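Local coordinates for protein beta-glucosidase (Chaetomella raphigera, PDB 6JXG) that probably hydrolyses terminal, non-reducing beta-D-glucosyl residues with release of beta-D-glucose, as a secreted family 3 glycoside hydrolase involved in cellulose breakdown, at residues G41-V46 and P52-Q57; V32-G37 and S307-G312; S80-S85 and A629-L634. One frame throughout, in Å; residues are numbered along the deposited sequence.

Interaction 1: residues G41-V46 and P52-Q57; sequences GNTAAV and PELCYQ
T43 and Y56 turn their hydroxyls toward a shared water through their first torsions. In T43, chi1 of 50° sets OG1 between the backbone N and the carbonyl carbon. In Y56, chi1 of -67° places the ring anti to the carbonyl carbon. Strands 41-42 and 55-57 pair antiparallel at one edge of the barrel sheet of the N-terminal domain. G41 and Y56 make a hydrogen-bonded pair. Y56 N gives a nearly straight bond to G41 O (2.9 Å, 166°), and G41 N returns one to Y56 O. N42 and C55 are the next, non-hydrogen-bonded pair; C55 is tied by a disulfide to C39. T43 N then reaches a lone pair of L54 O at 3.2 Å. Beyond the strands the pairing turns irregular. The chains stay close, with A45 CA 4.0 Å from E53 CA, and three waters bridge beside them. T43 OG1 packs against L54 CB at 3.5 Å and grips two waters. It donates to one, which also receives L54 N and donates to A44 O. E53 is extended, with CG against T43 O, and a third water joins its OE2 to A45 N. The other water of T43 donates to OG1 at 2.8 Å and lies 2.7 Å from Y56 OH, in the plane of that ring.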
loop_
_atom_site.group_PDB
_atom_site.type_symbol
_atom_site.label_atom_id
_atom_site.label_comp_id
_atom_site.label_asym_id
_atom_site.label_seq_id
_atom_site.Cartn_x
_atom_site.Cartn_y
_atom_site.Cartn_z
ATOM N N GLY A 41 6.656 -12.542 -15.742
ATOM C CA GLY A 41 7.327 -13.831 -15.446
ATOM C C GLY A 41 6.460 -14.992 -15.878
ATOM O O GLY A 41 5.241 -14.915 -15.804
ATOM N N ASN A 42 7.097 -16.065 -16.324
ATOM C CA ASN A 42 6.352 -17.317 -16.610
ATOM C C ASN A 42 7.160 -18.512 -16.252
ATOM O O ASN A 42 8.400 -18.503 -16.281
ATOM C CB ASN A 42 6.006 -17.428 -18.123
ATOM C CG ASN A 42 4.933 -16.483 -18.585
ATOM O OD1 ASN A 42 3.665 -16.783 -18.532
ATOM N ND2 ASN A 42 5.379 -15.397 -19.153
ATOM N N THR A 43 6.468 -19.581 -15.892
ATOM C CA THR A 43 7.045 -20.884 -15.918
ATOM C C THR A 43 6.397 -21.715 -17.038
ATOM O O THR A 43 5.275 -21.435 -17.442
ATOM C CB THR A 43 6.957 -21.603 -14.540
ATOM O OG1 THR A 43 5.635 -21.554 -14.031
ATOM C CG2 THR A 43 7.908 -20.958 -13.583
ATOM N N ALA A 44 7.097 -22.750 -17.493
ATOM C CA ALA A 44 6.596 -23.643 -18.593
ATOM C C ALA A 44 5.338 -24.457 -18.187
ATOM O O ALA A 44 5.218 -24.855 -17.083
ATOM C CB ALA A 44 7.679 -24.622 -18.967
ATOM N N ALA A 45 4.431 -24.693 -19.126
ATOM C CA ALA A 45 3.323 -25.605 -18.923
ATOM C C ALA A 45 3.831 -27.026 -18.621
ATOM O O ALA A 45 4.885 -27.430 -19.082
ATOM C CB ALA A 45 2.461 -25.613 -20.212
ATOM N N VAL A 46 3.051 -27.766 -17.865
ATOM C CA VAL A 46 3.305 -29.193 -17.603
ATOM C C VAL A 46 1.998 -29.899 -17.961
ATOM O O VAL A 46 1.074 -29.947 -17.179
ATOM C CB VAL A 46 3.692 -29.455 -16.155
ATOM C CG1 VAL A 46 3.917 -30.935 -15.891
ATOM C CG2 VAL A 46 4.924 -28.627 -15.775
ATOM N N PRO A 52 -0.964 -24.895 -16.721
ATOM C CA PRO A 52 -0.578 -23.973 -17.817
ATOM C C PRO A 52 0.791 -23.380 -17.635
ATOM O O PRO A 52 1.449 -23.631 -16.651
ATOM C CB PRO A 52 -1.627 -22.886 -17.748
ATOM C CG PRO A 52 -1.926 -22.763 -16.272
ATOM C CD PRO A 52 -1.816 -24.214 -15.718
ATOM N N GLU A 53 1.196 -22.564 -18.607
ATOM C CA GLU A 53 2.359 -21.760 -18.491
ATOM C C GLU A 53 2.053 -20.658 -17.459
ATOM O O GLU A 53 1.528 -19.607 -17.811
ATOM C CB GLU A 53 2.714 -21.207 -19.868
ATOM C CG GLU A 53 4.000 -20.406 -19.946
ATOM C CD GLU A 53 4.338 -19.945 -21.350
ATOM O OE1 GLU A 53 5.080 -18.979 -21.541
ATOM O OE2 GLU A 53 3.874 -20.576 -22.262
ATOM N N LEU A 54 2.372 -20.876 -16.180
ATOM C CA LEU A 54 1.945 -19.934 -15.134
ATOM C C LEU A 54 2.394 -18.505 -15.419
ATOM O O LEU A 54 3.580 -18.278 -15.719
ATOM C CB LEU A 54 2.416 -20.321 -13.733
ATOM C CG LEU A 54 1.806 -21.645 -13.260
ATOM C CD1 LEU A 54 2.594 -22.156 -12.048
ATOM C CD2 LEU A 54 0.355 -21.455 -12.856
ATOM N N CYS A 55 1.455 -17.560 -15.269
ATOM C CA CYS A 55 1.634 -16.166 -15.698
ATOM C C CYS A 55 1.688 -15.303 -14.422
ATOM O O CYS A 55 0.714 -15.300 -13.627
ATOM C CB CYS A 55 0.474 -15.736 -16.595
ATOM S SG CYS A 55 0.447 -13.937 -16.983
ATOM N N TYR A 56 2.836 -14.622 -14.251
ATOM C CA TYR A 56 3.051 -13.699 -13.137
ATOM C C TYR A 56 3.083 -12.294 -13.733
ATOM O O TYR A 56 3.928 -12.013 -14.638
ATOM C CB TYR A 56 4.408 -13.993 -12.502
ATOM C CG TYR A 56 4.568 -15.326 -11.780
ATOM C CD1 TYR A 56 4.654 -15.394 -10.384
ATOM C CD2 TYR A 56 4.722 -16.481 -12.470
ATOM C CE1 TYR A 56 4.823 -16.578 -9.762
ATOM C CE2 TYR A 56 4.869 -17.696 -11.850
ATOM C CZ TYR A 56 4.940 -17.745 -10.480
ATOM O OH TYR A 56 5.124 -18.964 -9.881
ATOM N N GLN A 57 2.200 -11.430 -13.251
ATOM C CA GLN A 57 2.041 -10.120 -13.844
ATOM C C GLN A 57 2.002 -9.005 -12.758
ATOM O O GLN A 57 1.286 -9.105 -11.764
ATOM C CB GLN A 57 0.810 -10.034 -14.751
ATOM C CG GLN A 57 0.806 -8.812 -15.665
ATOM C CD GLN A 57 1.774 -8.980 -16.835
ATOM O OE1 GLN A 57 2.385 -10.054 -17.031
ATOM N NE2 GLN A 57 1.908 -7.925 -17.642
HETATM O O HOH W 1 5.714 -21.280 -11.203
HETATM O O HOH W 2 4.034 -23.482 -15.027
HETATM O O HOH W 3 4.707 -23.665 -21.897
#

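Interaction 2: residues V32-G37 and S307-G312; sequences VGWEKG and SSWNGG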
loop_
_atom_site.group_PDB
_atom_site.type_symbol
_atom_site.label_atom_id
_atom_site.label_comp_id
_atom_site.label_asym_id
_atom_site.label_seq_id
_atom_site.Cartn_x
_atom_site.Cartn_y
_atom_site.Cartn_z
ATOM N N VAL A 32 11.079 -18.956 -17.126
ATOM C CA VAL A 32 11.539 -19.265 -18.536
ATOM C C VAL A 32 12.567 -18.289 -19.087
ATOM O O VAL A 32 13.163 -18.562 -20.122
ATOM C CB VAL A 32 10.384 -19.329 -19.551
ATOM C CG1 VAL A 32 9.414 -20.395 -19.146
ATOM C CG2 VAL A 32 9.704 -17.992 -19.712
ATOM N N GLY A 33 12.791 -17.169 -18.396
ATOM C CA GLY A 33 13.677 -16.145 -18.875
ATOM C C GLY A 33 12.969 -14.821 -19.037
ATOM O O GLY A 33 11.797 -14.771 -19.442
ATOM N N TRP A 34 13.703 -13.733 -18.847
ATOM C CA TRP A 34 13.138 -12.386 -19.000
ATOM C C TRP A 34 12.631 -12.108 -20.438
ATOM O O TRP A 34 13.348 -12.313 -21.385
ATOM C CB TRP A 34 14.174 -11.366 -18.572
ATOM C CG TRP A 34 13.788 -9.940 -18.744
ATOM C CD1 TRP A 34 14.474 -9.027 -19.430
ATOM C CD2 TRP A 34 12.667 -9.256 -18.138
ATOM N NE1 TRP A 34 13.828 -7.816 -19.365
ATOM C CE2 TRP A 34 12.716 -7.929 -18.566
ATOM C CE3 TRP A 34 11.595 -9.669 -17.293
ATOM C CZ2 TRP A 34 11.761 -6.936 -18.159
ATOM C CZ3 TRP A 34 10.606 -8.703 -16.899
ATOM C CH2 TRP A 34 10.689 -7.335 -17.361
ATOM N N GLU A 35 11.363 -11.680 -20.547
ATOM C CA GLU A 35 10.657 -11.449 -21.807
ATOM C C GLU A 35 10.479 -12.621 -22.717
ATOM O O GLU A 35 9.928 -12.446 -23.806
ATOM C CB GLU A 35 11.252 -10.252 -22.597
ATOM C CG GLU A 35 11.311 -9.037 -21.715
ATOM C CD GLU A 35 11.719 -7.772 -22.454
ATOM O OE1 GLU A 35 11.829 -7.836 -23.675
ATOM O OE2 GLU A 35 11.906 -6.752 -21.815
ATOM N N LYS A 36 10.772 -13.828 -22.263
ATOM C CA LYS A 36 10.616 -14.980 -23.143
ATOM C C LYS A 36 9.139 -15.415 -23.211
ATOM O O LYS A 36 8.627 -15.742 -24.295
ATOM C CB LYS A 36 11.484 -16.170 -22.699
ATOM C CG LYS A 36 13.015 -15.988 -22.725
ATOM C CD LYS A 36 13.565 -15.662 -24.120
ATOM C CE LYS A 36 14.160 -14.236 -24.293
ATOM N NZ LYS A 36 13.655 -13.554 -25.541
ATOM N N GLY A 37 8.457 -15.459 -22.053
ATOM C CA GLY A 37 7.034 -15.572 -22.017
ATOM C C GLY A 37 6.305 -14.269 -22.199
ATOM O O GLY A 37 6.930 -13.202 -22.311
ATOM N N SER A 307 0.445 -10.136 -25.116
ATOM C CA SER A 307 1.853 -10.063 -24.663
ATOM C C SER A 307 2.127 -8.756 -23.968
ATOM O O SER A 307 1.682 -7.677 -24.398
ATOM C CB SER A 307 2.816 -10.221 -25.877
ATOM O OG SER A 307 4.214 -10.209 -25.616
ATOM N N SER A 308 2.973 -8.823 -22.925
ATOM C CA SER A 308 3.542 -7.604 -22.320
ATOM C C SER A 308 4.401 -6.801 -23.263
ATOM O O SER A 308 4.634 -5.616 -23.031
ATOM C CB SER A 308 4.374 -8.043 -21.101
ATOM O OG SER A 308 3.518 -8.581 -20.056
ATOM N N TRP A 309 4.943 -7.425 -24.311
ATOM C CA TRP A 309 6.070 -6.835 -25.045
ATOM C C TRP A 309 5.636 -6.370 -26.469
ATOM O O TRP A 309 6.446 -5.876 -27.225
ATOM C CB TRP A 309 7.224 -7.841 -25.153
ATOM C CG TRP A 309 7.352 -8.713 -23.939
ATOM C CD1 TRP A 309 7.106 -10.048 -23.844
ATOM C CD2 TRP A 309 7.642 -8.264 -22.606
ATOM N NE1 TRP A 309 7.239 -10.478 -22.534
ATOM C CE2 TRP A 309 7.619 -9.409 -21.765
ATOM C CE3 TRP A 309 7.987 -7.036 -22.060
ATOM C CZ2 TRP A 309 7.804 -9.317 -20.431
ATOM C CZ3 TRP A 309 8.231 -6.965 -20.729
ATOM C CH2 TRP A 309 8.161 -8.081 -19.934
ATOM N N ASN A 310 4.364 -6.516 -26.808
ATOM C CA ASN A 310 3.871 -6.101 -28.175
ATOM C C ASN A 310 2.982 -4.905 -28.117
ATOM O O ASN A 310 2.226 -4.672 -29.057
ATOM C CB ASN A 310 3.119 -7.323 -28.834
ATOM C CG ASN A 310 1.737 -7.561 -28.255
ATOM O OD1 ASN A 310 1.427 -6.965 -27.243
ATOM N ND2 ASN A 310 0.906 -8.466 -28.852
ATOM N N GLY A 311 3.031 -4.172 -26.994
ATOM C CA GLY A 311 2.184 -3.021 -26.688
ATOM C C GLY A 311 1.040 -3.366 -25.771
ATOM O O GLY A 311 0.173 -2.546 -25.537
ATOM N N GLY A 312 0.989 -4.618 -25.295
ATOM C CA GLY A 312 -0.086 -5.053 -24.404
ATOM C C GLY A 312 -1.344 -5.431 -25.137
ATOM O O GLY A 312 -2.463 -5.251 -24.616
#
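The indole of W309 reaches the loop 32-37 through three neighbours. Its NE1 donates to G37 O at 2.8 Å, with an N-H...O angle of 157°. The acceptor lies in the indole plane, and the donor lies in the carbonyl plane. E35 covers one face: its CG sits 3.5 Å from the centroid of the six-membered ring, almost on the ring normal, a CH-pi contact. E35 CG is anti to the carbonyl carbon (chi1 -53°), which lays the side chain over the indole. The carboxylate continues over the same face, stacked 16° from parallel. W34 meets the far end of W309 in an edge-to-face pair, where W309 CH2 points at the face of W34 and lies 3.7 Å from W34 CH2.

The second shell fixes these groups. S308 CB sits over the opposite face of W309, so the indole is held between E35 and S308. S307 OG accepts from W309 N in an ST turn. W34 is held by W233 and F256, and its backbone N by D254. W233 follows the Ser-Asp pair that in family 3 enzymes includes the nucleophile, so this contact probably lies near the active site, as in relatives. The contact is mainly aromatic. One in-plane bond satisfies the indole N-H and probably sets the rotation of the ring, while E35 lies on it with its methylene and the flat of its carboxylate, not by a charge pair with W309.

Interaction 3: residues S80-S85 and A629-L634; sequences STWDIS and AEVAQL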
loop_
_atom_site.group_PDB
_atom_site.type_symbol
_atom_site.label_atom_id
_atom_site.label_comp_id
_atom_site.label_asym_id
_atom_site.label_seq_id
_atom_site.Cartn_x
_atom_site.Cartn_y
_atom_site.Cartn_z
ATOM N N SER A 80 -5.560 5.666 2.628
ATOM C CA SER A 80 -6.056 6.968 3.053
ATOM C C SER A 80 -7.569 7.091 3.189
ATOM O O SER A 80 -8.071 8.043 3.823
ATOM C CB SER A 80 -5.532 8.128 2.189
ATOM O OG SER A 80 -4.080 8.149 2.140
ATOM N N THR A 81 -8.300 6.127 2.587
ATOM C CA THR A 81 -9.744 6.071 2.778
ATOM C C THR A 81 -10.151 5.554 4.093
ATOM O O THR A 81 -11.298 5.786 4.472
ATOM C CB THR A 81 -10.432 5.128 1.756
ATOM O OG1 THR A 81 -10.088 3.757 2.096
ATOM C CG2 THR A 81 -10.006 5.528 0.353
ATOM N N TRP A 82 -9.254 4.785 4.741
ATOM C CA TRP A 82 -9.502 4.085 5.989
ATOM C C TRP A 82 -10.840 3.283 5.920
ATOM O O TRP A 82 -11.567 3.174 6.917
ATOM C CB TRP A 82 -9.551 5.042 7.180
ATOM C CG TRP A 82 -8.284 5.697 7.491
ATOM C CD1 TRP A 82 -7.626 6.613 6.712
ATOM C CD2 TRP A 82 -7.514 5.586 8.711
ATOM N NE1 TRP A 82 -6.448 7.014 7.333
ATOM C CE2 TRP A 82 -6.353 6.413 8.557
ATOM C CE3 TRP A 82 -7.666 4.863 9.896
ATOM C CZ2 TRP A 82 -5.381 6.540 9.539
ATOM C CZ3 TRP A 82 -6.695 5.014 10.893
ATOM C CH2 TRP A 82 -5.570 5.849 10.692
ATOM N N ASP A 83 -11.171 2.814 4.705
ATOM C CA ASP A 83 -12.515 2.213 4.423
ATOM C C ASP A 83 -12.339 0.760 3.970
ATOM O O ASP A 83 -12.023 0.532 2.840
ATOM C CB ASP A 83 -13.268 3.071 3.412
ATOM C CG ASP A 83 -14.697 2.577 3.201
ATOM O OD1 ASP A 83 -14.941 1.399 3.547
ATOM O OD2 ASP A 83 -15.525 3.394 2.806
ATOM N N ILE A 84 -12.439 -0.212 4.892
ATOM C CA ILE A 84 -12.174 -1.590 4.495
ATOM C C ILE A 84 -13.034 -2.136 3.360
ATOM O O ILE A 84 -12.619 -3.056 2.667
ATOM C CB ILE A 84 -12.226 -2.580 5.688
ATOM C CG1 ILE A 84 -13.587 -2.567 6.365
ATOM C CG2 ILE A 84 -11.045 -2.305 6.567
ATOM C CD1 ILE A 84 -13.751 -3.465 7.584
ATOM N N SER A 85 -14.228 -1.574 3.203
ATOM C CA SER A 85 -15.120 -1.950 2.141
ATOM C C SER A 85 -14.581 -1.521 0.797
ATOM O O SER A 85 -14.606 -2.305 -0.156
ATOM C CB SER A 85 -16.486 -1.383 2.357
ATOM O OG SER A 85 -17.350 -1.956 1.366
ATOM N N ALA A 629 -18.692 11.645 6.553
ATOM C CA ALA A 629 -18.213 10.439 7.221
ATOM C C ALA A 629 -17.018 10.736 8.068
ATOM O O ALA A 629 -16.148 11.550 7.682
ATOM C CB ALA A 629 -17.853 9.382 6.218
ATOM N N GLU A 630 -16.998 10.137 9.233
ATOM C CA GLU A 630 -15.874 10.265 10.166
ATOM C C GLU A 630 -15.154 8.933 10.332
ATOM O O GLU A 630 -15.793 7.876 10.426
ATOM C CB GLU A 630 -16.410 10.748 11.513
ATOM C CG GLU A 630 -15.440 10.662 12.677
ATOM C CD GLU A 630 -14.322 11.679 12.618
ATOM O OE1 GLU A 630 -13.897 12.182 13.713
ATOM O OE2 GLU A 630 -13.838 11.934 11.500
ATOM N N VAL A 631 -13.825 8.981 10.392
ATOM C CA VAL A 631 -12.998 7.814 10.666
ATOM C C VAL A 631 -12.622 7.860 12.141
ATOM O O VAL A 631 -11.724 8.587 12.541
ATOM C CB VAL A 631 -11.710 7.752 9.780
ATOM C CG1 VAL A 631 -10.861 6.519 10.093
ATOM C CG2 VAL A 631 -12.069 7.735 8.340
ATOM N N ALA A 632 -13.403 7.145 12.972
ATOM C CA ALA A 632 -13.041 7.009 14.391
ATOM C C ALA A 632 -11.871 6.056 14.531
ATOM O O ALA A 632 -11.824 5.041 13.857
ATOM C CB ALA A 632 -14.191 6.513 15.164
ATOM N N GLN A 633 -10.968 6.356 15.447
ATOM C CA GLN A 633 -9.700 5.653 15.614
ATOM C C GLN A 633 -9.526 5.285 17.055
ATOM O O GLN A 633 -9.892 6.094 17.934
ATOM C CB GLN A 633 -8.522 6.487 15.182
ATOM C CG GLN A 633 -8.637 6.859 13.717
ATOM C CD GLN A 633 -7.826 8.064 13.321
ATOM O OE1 GLN A 633 -6.680 8.217 13.720
ATOM N NE2 GLN A 633 -8.414 8.912 12.499
ATOM N N LEU A 634 -8.950 4.096 17.263
ATOM C CA LEU A 634 -8.585 3.573 18.569
ATOM C C LEU A 634 -7.102 3.344 18.637
ATOM O O LEU A 634 -6.563 2.572 17.822
ATOM C CB LEU A 634 -9.216 2.199 18.775
ATOM C CG LEU A 634 -9.414 1.552 20.135
ATOM C CD1 LEU A 634 -9.299 0.057 20.173
ATOM C CD2 LEU A 634 -8.917 2.249 21.354
#
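W82 lies across V631 and Q633 at about a right angle to each. The contact joins the N-terminal, barrel-type domain to the fibronectin type III-like domain, whose strand 628-637 supplies both partners. V631 and Q633 are two apart on that strand, and both start their side chains toward the tryptophan. V631 meets the inner part of the tryptophan. Its CG1 is 3.5 Å from W82 CB and 3.6 Å from W82 CE3, and V631 CG2 comes to 3.9 Å from W82 CB. CG1 lies anti to the V631 backbone N (chi1 180°), and this turns the methyl to the indole. Q633 meets the outer part. Its CG is 3.9 Å from W82 CZ3, and its amide plane lies 28° from that of the ring, with Q633 OE1 at 4.0 Å from W82 CH2.

The polar ends are engaged apart from this packing. Q633 OE1 bonds to Y635 OH and its NE2 to G574 O. W82 NE1 bonds to K528 O, while F653 packs edge-to-face with the indole. With the indole cut back to an alanine, V631 and Q633 would probably lose the surface they pack on, and K528 O its indole donor.

The backbone sets W82 up. It is the first residue to leave the preceding helix, with positive phi. T81 OG1 accepts from D83 N in an ST turn and also bonds to T78 O, and T81 O takes a bond from K655 of the fibronectin-like domain. At the outer end of the indole, Q633 CD lies 4.1 Å from both W82 CZ3 and W82 CH2.

Interactions 1 and 2 are neighbours on one side of the molecule and touch each other. N42 O meets V32 N at 2.8 Å, and Q57 NE2 meets S308 OG at 3.0 Å. Both probably are hydrogen bonds that tie the first two strands of the barrel sheet to the loops of interaction 2. Interaction 3 lies on the opposite side of the chain's centre, about 38 and 40 Å from their centres. Interaction 1 is mainly buried backbone pairing with water beside it. Interaction 2 is partly buried and relies on aromatic groups and one indole bond. Interaction 3 is buried side-chain packing between two domains, with its polar groups satisfied by residues around it.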